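Local atomic coordinates of chorismate mutase (PDB entry 5HUB), a protein that probably catalyses the pericyclic rearrangement of chorismate to prephenate in the shikimate pathway, as a chorismate mutase. Residues Ala61-Phe66 with Ile80-Gly85. Numbering follows the deposited sequence.
Sequences AIINQF and ILLRMG
Leu81 and Leu82, the two residues of 80-85 that touch 61-66, both offer carbonyl oxygens to Gly85 N: one bond of 3.0 Å to Leu81 O and a weak one of 3.3 Å to Leu82 O. Across to 61-66, by contrast, everything is apolar and no hydrogen bond forms. The closest touch is made by a single methyl, Leu81 CD1, which comes obliquely to the far end of the Phe66 ring, 3.6 Å from Phe66 CZ; it is 3.8 Å from Phe66 CE2. Phe66 sets CG anti to its carbonyl carbon (chi1 -84°), sending the ring out to this methyl, and the two side chains cross at about a right angle. Leu82 divides its branches between neighbouring isoleucines: Leu82 CD2 lies 4.2 Å from Ile62 CD1, whereas Leu82 CD1 lies 4.3 Å from Ile63 CD1. These looser contacts between chain ends suit the wide spacing of the backbones here, where the axes of 61-66 and 80-84 approach to 11.4 Å at 147°. Ile63 and Phe66 also pack on Ala78, and Leu81 reaches Val32 of helix 11-42. From the second subunit, Leu29 packs on Phe66 and Glu73 forms a salt bridge with Arg83. The contact thus joins the consecutive helices 49-70 and 74-84, which run roughly antiparallel at this point, in the all-helical, dimeric fold of type II (AroQ) chorismate mutases.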
loop_
_atom_site.group_PDB
_atom_site.type_symbol
_atom_site.label_atom_id
_atom_site.label_comp_id
_atom_site.label_asym_id
_atom_site.label_seq_id
_atom_site.Cartn_x
_atom_site.Cartn_y
_atom_site.Cartn_z
ATOM N N ALA A 61 5.816 -1.551 15.903
ATOM C CA ALA A 61 4.374 -1.409 16.066
ATOM C C ALA A 61 3.676 -1.326 14.695
ATOM O O ALA A 61 2.574 -1.846 14.537
ATOM C CB ALA A 61 4.076 -0.140 16.835
ATOM N N ILE A 62 4.247 -0.573 13.787
ATOM C CA ILE A 62 3.657 -0.378 12.465
ATOM C C ILE A 62 3.656 -1.737 11.744
ATOM O O ILE A 62 2.642 -2.137 11.144
ATOM C CB ILE A 62 4.417 0.699 11.660
ATOM C CG1 ILE A 62 4.204 2.065 12.356
ATOM C CG2 ILE A 62 3.944 0.673 10.176
ATOM C CD1 ILE A 62 5.063 3.160 11.799
ATOM N N ILE A 63 4.758 -2.439 11.748
ATOM C CA ILE A 63 4.865 -3.753 11.109
ATOM C C ILE A 63 3.826 -4.695 11.689
ATOM O O ILE A 63 3.109 -5.387 10.985
ATOM C CB ILE A 63 6.316 -4.300 11.209
ATOM C CG1 ILE A 63 7.249 -3.446 10.363
ATOM C CG2 ILE A 63 6.368 -5.772 10.877
ATOM C CD1 ILE A 63 8.738 -3.578 10.698
ATOM N N ASN A 64 3.683 -4.696 13.001
ATOM C CA ASN A 64 2.741 -5.542 13.713
ATOM C C ASN A 64 1.317 -5.170 13.360
ATOM O O ASN A 64 0.458 -6.035 13.201
ATOM C CB ASN A 64 2.910 -5.476 15.237
ATOM C CG ASN A 64 4.168 -6.176 15.736
ATOM O OD1 ASN A 64 4.776 -6.985 15.033
ATOM N ND2 ASN A 64 4.535 -5.902 16.970
ATOM N N GLN A 65 1.024 -3.884 13.309
ATOM C CA GLN A 65 -0.298 -3.460 12.912
ATOM C C GLN A 65 -0.639 -3.974 11.505
ATOM O O GLN A 65 -1.744 -4.473 11.273
ATOM C CB GLN A 65 -0.402 -1.935 12.911
ATOM C CG GLN A 65 -1.730 -1.408 12.315
ATOM C CD GLN A 65 -1.766 0.086 12.238
ATOM O OE1 GLN A 65 -0.747 0.741 12.417
ATOM N NE2 GLN A 65 -2.930 0.650 11.982
ATOM N N PHE A 66 0.276 -3.777 10.585
ATOM C CA PHE A 66 -0.012 -4.221 9.188
ATOM C C PHE A 66 -0.177 -5.737 9.164
ATOM O O PHE A 66 -1.117 -6.235 8.493
ATOM C CB PHE A 66 1.096 -3.745 8.269
ATOM C CG PHE A 66 0.935 -2.332 7.787
ATOM C CD1 PHE A 66 0.905 -1.267 8.641
ATOM C CD2 PHE A 66 0.714 -2.078 6.442
ATOM C CE1 PHE A 66 0.749 0.019 8.204
ATOM C CE2 PHE A 66 0.508 -0.795 5.995
ATOM C CZ PHE A 66 0.534 0.264 6.881
ATOM N N ILE A 80 7.889 -1.347 2.774
ATOM C CA ILE A 80 7.886 -0.385 1.704
ATOM C C ILE A 80 7.654 1.043 2.192
ATOM O O ILE A 80 8.358 1.979 1.801
ATOM C CB ILE A 80 6.822 -0.773 0.612
ATOM C CG1 ILE A 80 7.310 -2.005 -0.121
ATOM C CG2 ILE A 80 6.671 0.354 -0.393
ATOM C CD1 ILE A 80 6.226 -2.619 -1.045
ATOM N N LEU A 81 6.624 1.215 2.990
ATOM C CA LEU A 81 6.231 2.539 3.434
ATOM C C LEU A 81 7.371 3.152 4.289
ATOM O O LEU A 81 7.676 4.319 4.194
ATOM C CB LEU A 81 4.944 2.473 4.208
ATOM C CG LEU A 81 3.734 2.007 3.420
ATOM C CD1 LEU A 81 2.509 1.931 4.312
ATOM C CD2 LEU A 81 3.511 2.855 2.192
ATOM N N LEU A 82 7.966 2.335 5.174
ATOM C CA LEU A 82 9.091 2.793 6.000
ATOM C C LEU A 82 10.272 3.172 5.159
ATOM O O LEU A 82 10.892 4.225 5.428
ATOM C CB LEU A 82 9.443 1.733 7.027
ATOM C CG LEU A 82 8.374 1.480 8.091
ATOM C CD1 LEU A 82 8.814 0.342 9.011
ATOM C CD2 LEU A 82 8.107 2.751 8.932
ATOM N N ARG A 83 10.648 2.372 4.168
ATOM C CA ARG A 83 11.749 2.766 3.247
ATOM C C ARG A 83 11.461 4.055 2.502
ATOM O O ARG A 83 12.281 4.966 2.460
ATOM C CB ARG A 83 12.083 1.686 2.225
ATOM C CG ARG A 83 12.764 0.442 2.752
ATOM C CD ARG A 83 13.351 -0.391 1.598
ATOM N NE ARG A 83 12.361 -0.957 0.690
ATOM C CZ ARG A 83 11.649 -2.072 0.919
ATOM N NH1 ARG A 83 10.791 -2.439 0.031
ATOM N NH2 ARG A 83 11.740 -2.779 2.058
ATOM N N MET A 84 10.262 4.169 1.965
ATOM C CA MET A 84 9.887 5.389 1.283
ATOM C C MET A 84 9.942 6.646 2.157
ATOM O O MET A 84 10.296 7.745 1.684
ATOM C CB MET A 84 8.489 5.247 0.733
ATOM C CG MET A 84 8.378 4.287 -0.450
ATOM S SD MET A 84 6.705 4.109 -1.086
ATOM C CE MET A 84 6.570 5.669 -1.932
ATOM N N GLY A 85 9.582 6.477 3.426
ATOM C CA GLY A 85 9.441 7.606 4.350
ATOM C C GLY A 85 10.745 8.124 4.881
ATOM O O GLY A 85 10.696 9.076 5.644
#